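Glucose-6-phosphate 1-dehydrogenase (Kluyveromyces lactis, PDB 7E6I) catalyses the NADP+-dependent oxidation of glucose 6-phosphate to 6-phosphogluconolactone, probably the rate-limiting first step of the oxidative pentose phosphate pathway. Local coordinates at residues A[316-321]-A[472-477]; A[28-33]-A[63-68]; A[265-270]-A[425-430]. All coordinates share one frame; numbering follows the deposited sequence.

In the fold
Contact 2 belongs to the Rossmann-type coenzyme domain, whereas contacts 1 and 3 both lie in the C-terminal domain, where their segments alternate along the chain. The centres of contacts 1 and 2 are about 40 Å apart, on opposite sides of the molecular centre; contact 3 lies about 30 Å from the first and 27 Å from the second, centre to centre. None touches another. Bound glucose 6-phosphate is about 12 Å from the K66 side chain of contact 2. In contact 3 the F430 side chain comes within about 6 Å of that of L185, a probable substrate-binding residue, while in contact 1 the A318 side chain is about 4 Å from that of R336, predicted to bind the second NADP+.

Contact 1: residues A[316-321]-A[472-477]; sequences FAAIGF and VEFLAD
F474 packs its ring against A318 and the backbone as far as G320, joining helix 471-476 to a strand of the large mixed beta-sheet that forms the core of the C-terminal domain in this dehydrogenase. The two short segments run nearly parallel, 11° apart, with their axes 10.2 Å from each other, and the phenylalanine spans that gap. At its CB the side chain heads for the strand; with CG anti to the backbone N (chi1 -170°), the ring is carried on in the same direction. One flank then meets the methyl of A318: CD2 lies 4.1 Å from A318 CB, and CE2 lies closer, at 3.9 Å. This apolar contact suits the small alanine, whose CB also points across the interface.

Beyond it, the end of the ring reaches the main chain, and I319 C sits near the ring plane, 4.2 Å from F474 CZ. I319 itself directs its side chain away, to the other side of the sheet, where M242 of helix 236-254 packs on it. The neighbouring strand 333-338 contributes too: V334 touches F474, and R336 lies on A318. Beyond the two segments, the H478 ring stacks with that of F474, and H478 ND1 is hydrogen-bonded to F474 O. At the far tip, F474 CZ stands 3.9 Å from both A318 O and G320 N, the amide nitrogen lying in the plane of the ring at its edge.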
loop_
_atom_site.group_PDB
_atom_site.type_symbol
_atom_site.label_atom_id
_atom_site.label_comp_id
_atom_site.label_asym_id
_atom_site.label_seq_id
_atom_site.Cartn_x
_atom_site.Cartn_y
_atom_site.Cartn_z
ATOM N N PHE A 316 10.675 14.168 -5.643
ATOM C CA PHE A 316 10.733 13.215 -6.740
ATOM C C PHE A 316 12.011 12.420 -6.592
ATOM O O PHE A 316 13.079 13.011 -6.412
ATOM C CB PHE A 316 10.729 13.901 -8.115
ATOM C CG PHE A 316 10.957 12.949 -9.261
ATOM C CD1 PHE A 316 12.224 12.473 -9.560
ATOM C CD2 PHE A 316 9.898 12.518 -10.025
ATOM C CE1 PHE A 316 12.419 11.587 -10.573
ATOM C CE2 PHE A 316 10.097 11.634 -11.044
ATOM C CZ PHE A 316 11.365 11.165 -11.318
ATOM N N ALA A 317 11.921 11.099 -6.746
ATOM C CA ALA A 317 13.102 10.244 -6.743
ATOM C C ALA A 317 12.947 9.117 -7.750
ATOM O O ALA A 317 11.887 8.490 -7.843
ATOM C CB ALA A 317 13.367 9.645 -5.351
ATOM N N ALA A 318 14.022 8.844 -8.485
ATOM C CA ALA A 318 14.160 7.634 -9.280
ATOM C C ALA A 318 15.364 6.886 -8.734
ATOM O O ALA A 318 16.413 7.496 -8.508
ATOM C CB ALA A 318 14.323 7.954 -10.766
ATOM N N ILE A 319 15.204 5.588 -8.470
ATOM C CA ILE A 319 16.245 4.785 -7.834
ATOM C C ILE A 319 16.437 3.504 -8.628
ATOM O O ILE A 319 15.459 2.836 -8.980
ATOM C CB ILE A 319 15.904 4.437 -6.374
ATOM C CG1 ILE A 319 15.611 5.694 -5.547
ATOM C CG2 ILE A 319 17.026 3.618 -5.756
ATOM C CD1 ILE A 319 14.924 5.386 -4.189
ATOM N N GLY A 320 17.693 3.145 -8.883
ATOM C CA GLY A 320 18.002 1.891 -9.550
ATOM C C GLY A 320 18.196 0.785 -8.526
ATOM O O GLY A 320 18.748 1.004 -7.449
ATOM N N PHE A 321 17.733 -0.404 -8.876
ATOM C CA PHE A 321 17.833 -1.562 -8.006
ATOM C C PHE A 321 18.394 -2.733 -8.788
ATOM O O PHE A 321 18.229 -2.823 -10.009
ATOM C CB PHE A 321 16.470 -1.958 -7.434
ATOM C CG PHE A 321 15.929 -0.986 -6.433
ATOM C CD1 PHE A 321 16.200 -1.147 -5.086
ATOM C CD2 PHE A 321 15.142 0.080 -6.839
ATOM C CE1 PHE A 321 15.697 -0.258 -4.156
ATOM C CE2 PHE A 321 14.639 0.978 -5.918
ATOM C CZ PHE A 321 14.917 0.799 -4.563
ATOM N N VAL A 472 14.608 10.639 -18.576
ATOM C CA VAL A 472 14.605 9.832 -19.796
ATOM C C VAL A 472 15.978 9.209 -20.034
ATOM O O VAL A 472 16.090 8.048 -20.452
ATOM C CB VAL A 472 14.145 10.698 -20.982
ATOM C CG1 VAL A 472 14.678 10.163 -22.272
ATOM C CG2 VAL A 472 12.646 10.729 -21.032
ATOM N N GLU A 473 17.043 9.966 -19.745
ATOM C CA GLU A 473 18.408 9.451 -19.806
ATOM C C GLU A 473 18.632 8.370 -18.754
ATOM O O GLU A 473 19.245 7.330 -19.032
ATOM C CB GLU A 473 19.389 10.616 -19.588
ATOM C CG GLU A 473 20.501 10.811 -20.596
ATOM C CD GLU A 473 21.176 12.215 -20.472
ATOM O OE1 GLU A 473 20.758 13.172 -21.186
ATOM O OE2 GLU A 473 22.113 12.369 -19.649
ATOM N N PHE A 474 18.161 8.617 -17.527
ATOM C CA PHE A 474 18.254 7.621 -16.461
ATOM C C PHE A 474 17.592 6.306 -16.877
ATOM O O PHE A 474 18.148 5.221 -16.656
ATOM C CB PHE A 474 17.616 8.194 -15.187
ATOM C CG PHE A 474 17.842 7.369 -13.934
ATOM C CD1 PHE A 474 18.965 7.570 -13.139
ATOM C CD2 PHE A 474 16.899 6.428 -13.520
ATOM C CE1 PHE A 474 19.165 6.826 -11.976
ATOM C CE2 PHE A 474 17.092 5.683 -12.356
ATOM C CZ PHE A 474 18.224 5.885 -11.586
ATOM N N LEU A 475 16.411 6.381 -17.497
ATOM C CA LEU A 475 15.722 5.159 -17.903
ATOM C C LEU A 475 16.499 4.429 -18.993
ATOM O O LEU A 475 16.694 3.213 -18.923
ATOM C CB LEU A 475 14.301 5.478 -18.359
ATOM C CG LEU A 475 13.439 6.092 -17.243
ATOM C CD1 LEU A 475 11.984 6.327 -17.673
ATOM C CD2 LEU A 475 13.504 5.244 -15.985
ATOM N N ALA A 476 16.976 5.159 -20.000
ATOM C CA ALA A 476 17.755 4.523 -21.054
ATOM C C ALA A 476 19.056 3.950 -20.519
ATOM O O ALA A 476 19.572 2.979 -21.072
ATOM C CB ALA A 476 18.014 5.517 -22.185
ATOM N N ASP A 477 19.575 4.511 -19.441
ATOM C CA ASP A 477 20.715 3.937 -18.746
ATOM C C ASP A 477 20.360 2.676 -17.977
ATOM O O ASP A 477 21.264 1.961 -17.536
ATOM C CB ASP A 477 21.266 4.961 -17.763
ATOM C CG ASP A 477 22.737 5.147 -17.882
ATOM O OD1 ASP A 477 23.471 4.129 -17.943
ATOM O OD2 ASP A 477 23.151 6.326 -17.899
#

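Contact 2: residues A[28-33]-A[63-68]; sequences ALFGLY and PFLKKP
F30 and L65 form the apolar heart of a contact in the Rossmann-type coenzyme domain, between helix 19-34, whose first turn belongs to the predicted NADP+-binding segment, and a loop running along its flank. Their side chains cross at about a right angle, and the leucine uses more than one branch. L65 CD1 sits over one face of the F30 ring, offset toward the rim, in a CH-pi contact 4.2 Å from the centroid and 20° off the normal. Lower down, L65 CB presses on F30 CD2 at 3.5 Å, while the second methyl, CD2, lies 4.1 Å from F30 CB. The ring reaches the loop because CG of F30 is anti to the backbone N (chi1 169°), and the leucine thus fits against both the root and the face of the aromatic group.

The polar element is the backbone carbonyl of K66, directed at the ring edge: K66 O is 3.1 Å from F30 CE2 and near the ring plane, where the slightly positive C-H rim of an aromatic ring faces an oxygen. That oxygen has a conventional partner as well, accepting a hydrogen bond from R34 NH1, so the end of the same helix grips the loop. The lysine side chain of K66 leads away from the helix.

Helix 74-83 adds F80, whose ring meets that of F30 with the planes at about 55°, and V77, which packs on F30. Helix 19-34 thus meets the loop after helix 54-61 and helix 74-83 within the coenzyme domain, and through A28 and L32 it also meets helix 414-423 from the C-terminal domain.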
loop_
_atom_site.group_PDB
_atom_site.type_symbol
_atom_site.label_atom_id
_atom_site.label_comp_id
_atom_site.label_asym_id
_atom_site.label_seq_id
_atom_site.Cartn_x
_atom_site.Cartn_y
_atom_site.Cartn_z
ATOM N N ALA A 28 -15.230 1.864 5.368
ATOM C CA ALA A 28 -14.910 0.531 4.869
ATOM C C ALA A 28 -15.756 -0.527 5.558
ATOM O O ALA A 28 -16.228 -1.473 4.915
ATOM C CB ALA A 28 -13.421 0.224 5.052
ATOM N N LEU A 29 -15.932 -0.401 6.874
ATOM C CA LEU A 29 -16.805 -1.326 7.586
ATOM C C LEU A 29 -18.208 -1.297 7.004
ATOM O O LEU A 29 -18.857 -2.341 6.883
ATOM C CB LEU A 29 -16.853 -0.982 9.070
ATOM C CG LEU A 29 -15.728 -1.548 9.916
ATOM C CD1 LEU A 29 -15.806 -0.984 11.327
ATOM C CD2 LEU A 29 -15.835 -3.045 9.930
ATOM N N PHE A 30 -18.687 -0.112 6.626
ATOM C CA PHE A 30 -20.030 -0.014 6.073
ATOM C C PHE A 30 -20.112 -0.691 4.712
ATOM O O PHE A 30 -21.038 -1.466 4.448
ATOM C CB PHE A 30 -20.462 1.444 5.965
ATOM C CG PHE A 30 -21.722 1.627 5.179
ATOM C CD1 PHE A 30 -22.904 1.015 5.592
ATOM C CD2 PHE A 30 -21.721 2.370 4.007
ATOM C CE1 PHE A 30 -24.072 1.161 4.860
ATOM C CE2 PHE A 30 -22.878 2.521 3.271
ATOM C CZ PHE A 30 -24.061 1.917 3.698
ATOM N N GLY A 31 -19.148 -0.404 3.833
ATOM C CA GLY A 31 -19.134 -1.041 2.525
ATOM C C GLY A 31 -19.196 -2.550 2.615
ATOM O O GLY A 31 -19.953 -3.194 1.890
ATOM N N LEU A 32 -18.404 -3.134 3.511
ATOM C CA LEU A 32 -18.490 -4.567 3.751
ATOM C C LEU A 32 -19.895 -4.961 4.191
ATOM O O LEU A 32 -20.428 -5.988 3.745
ATOM C CB LEU A 32 -17.465 -4.976 4.804
ATOM C CG LEU A 32 -16.027 -5.201 4.343
ATOM C CD1 LEU A 32 -15.096 -5.329 5.548
ATOM C CD2 LEU A 32 -15.952 -6.438 3.498
ATOM N N TYR A 33 -20.518 -4.149 5.060
ATOM C CA TYR A 33 -21.868 -4.461 5.528
ATOM C C TYR A 33 -22.883 -4.290 4.404
ATOM O O TYR A 33 -23.717 -5.173 4.161
ATOM C CB TYR A 33 -22.238 -3.580 6.730
ATOM C CG TYR A 33 -23.661 -3.809 7.208
ATOM C CD1 TYR A 33 -23.965 -4.869 8.062
ATOM C CD2 TYR A 33 -24.706 -2.987 6.790
ATOM C CE1 TYR A 33 -25.272 -5.096 8.495
ATOM C CE2 TYR A 33 -26.014 -3.213 7.213
ATOM C CZ TYR A 33 -26.283 -4.266 8.067
ATOM O OH TYR A 33 -27.567 -4.499 8.499
ATOM N N PRO A 63 -21.470 11.184 7.037
ATOM C CA PRO A 63 -21.149 11.917 5.799
ATOM C C PRO A 63 -20.139 11.226 4.917
ATOM O O PRO A 63 -19.904 11.699 3.800
ATOM C CB PRO A 63 -20.600 13.255 6.305
ATOM C CG PRO A 63 -21.186 13.410 7.635
ATOM C CD PRO A 63 -21.251 12.039 8.219
ATOM N N PHE A 64 -19.530 10.133 5.367
ATOM C CA PHE A 64 -18.483 9.482 4.599
ATOM C C PHE A 64 -18.846 8.082 4.153
ATOM O O PHE A 64 -18.150 7.530 3.289
ATOM C CB PHE A 64 -17.180 9.448 5.409
ATOM C CG PHE A 64 -16.687 10.813 5.791
ATOM C CD1 PHE A 64 -16.083 11.632 4.851
ATOM C CD2 PHE A 64 -16.868 11.294 7.079
ATOM C CE1 PHE A 64 -15.640 12.903 5.201
ATOM C CE2 PHE A 64 -16.429 12.551 7.433
ATOM C CZ PHE A 64 -15.815 13.360 6.498
ATOM N N LEU A 65 -19.911 7.501 4.694
ATOM C CA LEU A 65 -20.400 6.236 4.177
ATOM C C LEU A 65 -20.781 6.409 2.712
ATOM O O LEU A 65 -21.298 7.454 2.309
ATOM C CB LEU A 65 -21.592 5.760 4.997
ATOM C CG LEU A 65 -21.459 5.810 6.524
ATOM C CD1 LEU A 65 -22.548 4.963 7.170
ATOM C CD2 LEU A 65 -20.078 5.363 7.011
ATOM N N LYS A 66 -20.494 5.396 1.907
ATOM C CA LYS A 66 -20.705 5.462 0.470
ATOM C C LYS A 66 -21.991 4.734 0.107
ATOM O O LYS A 66 -22.174 3.574 0.487
ATOM C CB LYS A 66 -19.522 4.846 -0.271
ATOM C CG LYS A 66 -18.716 5.838 -1.077
ATOM C CD LYS A 66 -17.673 6.498 -0.222
ATOM C CE LYS A 66 -17.351 7.884 -0.754
ATOM N NZ LYS A 66 -16.283 8.558 0.037
ATOM N N LYS A 67 -22.885 5.419 -0.610
ATOM C CA LYS A 67 -24.118 4.819 -1.118
ATOM C C LYS A 67 -24.024 4.717 -2.634
ATOM O O LYS A 67 -24.410 5.653 -3.352
ATOM C CB LYS A 67 -25.359 5.622 -0.713
ATOM C CG LYS A 67 -25.437 6.051 0.744
ATOM C CD LYS A 67 -25.766 7.537 0.839
ATOM C CE LYS A 67 -27.263 7.804 0.935
ATOM N NZ LYS A 67 -27.554 9.268 1.064
ATOM N N PRO A 68 -23.519 3.607 -3.175
ATOM C CA PRO A 68 -23.491 3.463 -4.636
ATOM C C PRO A 68 -24.872 3.270 -5.238
ATOM O O PRO A 68 -25.062 3.580 -6.420
ATOM C CB PRO A 68 -22.605 2.232 -4.850
ATOM C CG PRO A 68 -22.785 1.424 -3.605
ATOM C CD PRO A 68 -23.035 2.398 -2.484
#

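Contact 3: residues A[265-270]-A[425-430]; sequences SVRDEK and GDHSNF
R267 lays its guanidinium group against H427 and grips the backbone of F430, tying helix 263-276 to the loop between helices 414-423 and 433-451. One guanidinium face is covered by H427 CB, which stands over its centre, 3.7 Å from R267 CZ. The imidazole itself is tilted, its plane 40° from that of the guanidinium, so the pair is not a parallel stack. Bends at chi2 and chi3 (141° and 55°) fold the arginine chain so that CD passes 3.2 Å from H427 O before the planar end reaches over the loop.

The edge of the group does the bonding. R267 NH1 donates to F430 O over 2.9 Å, with the acceptor close to the guanidinium plane, although the nitrogen approaches from above the carbonyl plane. F430 O also accepts from a water held by K270 NZ; a second water, accepting from K270 NZ, donates to S428 O at 2.8 Å from its own oxygen. On the loop side, D426 OD1 accepts a hydrogen bond from the backbone N of S428 at 2.8 Å in an Asx turn.

The outer partners extend the join. R267 NE forms a salt bridge with E264, and K270 NZ forms one with E435. H427 NE2 is hydrogen-bonded to L178 O, while F179 stacks on the imidazole and meets the F430 ring edge-to-face, which links the loop to strand 178-181 of the coenzyme domain. A leucine in place of R267 would probably leave F430 O without its charged donor and E264 without its mate, and uncover H427 CB. The chemistry implies a loop held largely through its carbonyl oxygens, with the positive charges of R267 and K270 probably balanced by E264 and E435.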
loop_
_atom_site.group_PDB
_atom_site.type_symbol
_atom_site.label_atom_id
_atom_site.label_comp_id
_atom_site.label_asym_id
_atom_site.label_seq_id
_atom_site.Cartn_x
_atom_site.Cartn_y
_atom_site.Cartn_z
ATOM N N SER A 265 3.442 -18.695 3.055
ATOM C CA SER A 265 4.297 -19.005 1.922
ATOM C C SER A 265 4.407 -17.817 0.979
ATOM O O SER A 265 5.468 -17.606 0.388
ATOM C CB SER A 265 3.804 -20.242 1.181
ATOM O OG SER A 265 4.215 -21.408 1.876
ATOM N N VAL A 266 3.336 -17.035 0.832
ATOM C CA VAL A 266 3.439 -15.773 0.103
ATOM C C VAL A 266 4.457 -14.876 0.776
ATOM O O VAL A 266 5.343 -14.297 0.134
ATOM C CB VAL A 266 2.069 -15.079 0.021
ATOM C CG1 VAL A 266 2.229 -13.737 -0.606
ATOM C CG2 VAL A 266 1.096 -15.909 -0.788
ATOM N N ARG A 267 4.355 -14.763 2.090
ATOM C CA ARG A 267 5.213 -13.835 2.801
ATOM C C ARG A 267 6.664 -14.314 2.800
ATOM O O ARG A 267 7.579 -13.507 2.628
ATOM C CB ARG A 267 4.648 -13.621 4.199
ATOM C CG ARG A 267 3.895 -12.315 4.280
ATOM C CD ARG A 267 2.630 -12.311 5.091
ATOM N NE ARG A 267 2.790 -12.770 6.462
ATOM C CZ ARG A 267 2.520 -12.047 7.551
ATOM N NH1 ARG A 267 2.109 -10.786 7.465
ATOM N NH2 ARG A 267 2.671 -12.600 8.748
ATOM N N ASP A 268 6.893 -15.624 2.914
ATOM C CA ASP A 268 8.251 -16.157 2.831
ATOM C C ASP A 268 8.919 -15.778 1.516
ATOM O O ASP A 268 10.124 -15.493 1.483
ATOM C CB ASP A 268 8.244 -17.685 2.954
ATOM C CG ASP A 268 7.958 -18.180 4.368
ATOM O OD1 ASP A 268 8.103 -17.412 5.346
ATOM O OD2 ASP A 268 7.577 -19.364 4.484
ATOM N N GLU A 269 8.170 -15.814 0.408
ATOM C CA GLU A 269 8.797 -15.504 -0.872
ATOM C C GLU A 269 9.072 -14.008 -1.008
ATOM O O GLU A 269 10.076 -13.619 -1.619
ATOM C CB GLU A 269 7.929 -16.000 -2.024
ATOM C CG GLU A 269 7.759 -17.520 -2.074
ATOM C CD GLU A 269 9.078 -18.291 -2.075
ATOM O OE1 GLU A 269 10.070 -17.810 -2.663
ATOM O OE2 GLU A 269 9.126 -19.398 -1.505
ATOM N N LYS A 270 8.212 -13.160 -0.433
ATOM C CA LYS A 270 8.492 -11.731 -0.431
ATOM C C LYS A 270 9.766 -11.426 0.363
ATOM O O LYS A 270 10.674 -10.743 -0.135
ATOM C CB LYS A 270 7.291 -10.969 0.113
ATOM C CG LYS A 270 6.078 -11.050 -0.797
ATOM C CD LYS A 270 4.827 -10.577 -0.083
ATOM C CE LYS A 270 4.692 -9.081 -0.162
ATOM N NZ LYS A 270 3.621 -8.488 0.699
ATOM N N GLY A 425 -8.669 -13.914 8.912
ATOM C CA GLY A 425 -7.398 -14.415 9.413
ATOM C C GLY A 425 -6.301 -14.628 8.380
ATOM O O GLY A 425 -5.315 -15.318 8.674
ATOM N N ASP A 426 -6.421 -14.037 7.186
ATOM C CA ASP A 426 -5.487 -14.288 6.083
ATOM C C ASP A 426 -4.407 -13.208 6.062
ATOM O O ASP A 426 -4.691 -12.052 5.733
ATOM C CB ASP A 426 -6.247 -14.332 4.756
ATOM C CG ASP A 426 -5.347 -14.628 3.569
ATOM O OD1 ASP A 426 -4.099 -14.667 3.731
ATOM O OD2 ASP A 426 -5.895 -14.853 2.462
ATOM N N HIS A 427 -3.160 -13.593 6.366
ATOM C CA HIS A 427 -2.059 -12.635 6.449
ATOM C C HIS A 427 -1.445 -12.277 5.092
ATOM O O HIS A 427 -0.449 -11.539 5.067
ATOM C CB HIS A 427 -0.970 -13.166 7.382
ATOM C CG HIS A 427 -1.261 -12.934 8.829
ATOM N ND1 HIS A 427 -1.845 -13.890 9.635
ATOM C CD2 HIS A 427 -1.072 -11.840 9.612
ATOM C CE1 HIS A 427 -1.984 -13.401 10.856
ATOM N NE2 HIS A 427 -1.522 -12.161 10.870
ATOM N N SER A 428 -2.039 -12.731 3.982
ATOM C CA SER A 428 -1.375 -12.662 2.679
ATOM C C SER A 428 -1.086 -11.226 2.270
ATOM O O SER A 428 -0.051 -10.942 1.662
ATOM C CB SER A 428 -2.239 -13.335 1.621
ATOM O OG SER A 428 -2.393 -14.701 1.929
ATOM N N ASN A 429 -1.984 -10.304 2.611
ATOM C CA ASN A 429 -1.872 -8.910 2.216
ATOM C C ASN A 429 -1.441 -8.007 3.365
ATOM O O ASN A 429 -1.817 -6.831 3.399
ATOM C CB ASN A 429 -3.206 -8.444 1.642
ATOM C CG ASN A 429 -3.667 -9.312 0.487
ATOM O OD1 ASN A 429 -2.849 -9.900 -0.203
ATOM N ND2 ASN A 429 -4.977 -9.401 0.279
ATOM N N PHE A 430 -0.653 -8.521 4.306
ATOM C CA PHE A 430 -0.171 -7.713 5.417
ATOM C C PHE A 430 1.328 -7.933 5.596
ATOM O O PHE A 430 1.858 -8.988 5.237
ATOM C CB PHE A 430 -0.925 -8.042 6.700
ATOM C CG PHE A 430 -2.412 -7.870 6.585
ATOM C CD1 PHE A 430 -3.209 -8.891 6.093
ATOM C CD2 PHE A 430 -3.013 -6.688 6.977
ATOM C CE1 PHE A 430 -4.582 -8.719 5.988
ATOM C CE2 PHE A 430 -4.377 -6.513 6.885
ATOM C CZ PHE A 430 -5.168 -7.519 6.394
HETATM O O HOH W 1 3.293 -9.500 3.001
HETATM O O HOH W 2 1.225 -9.616 -0.502
#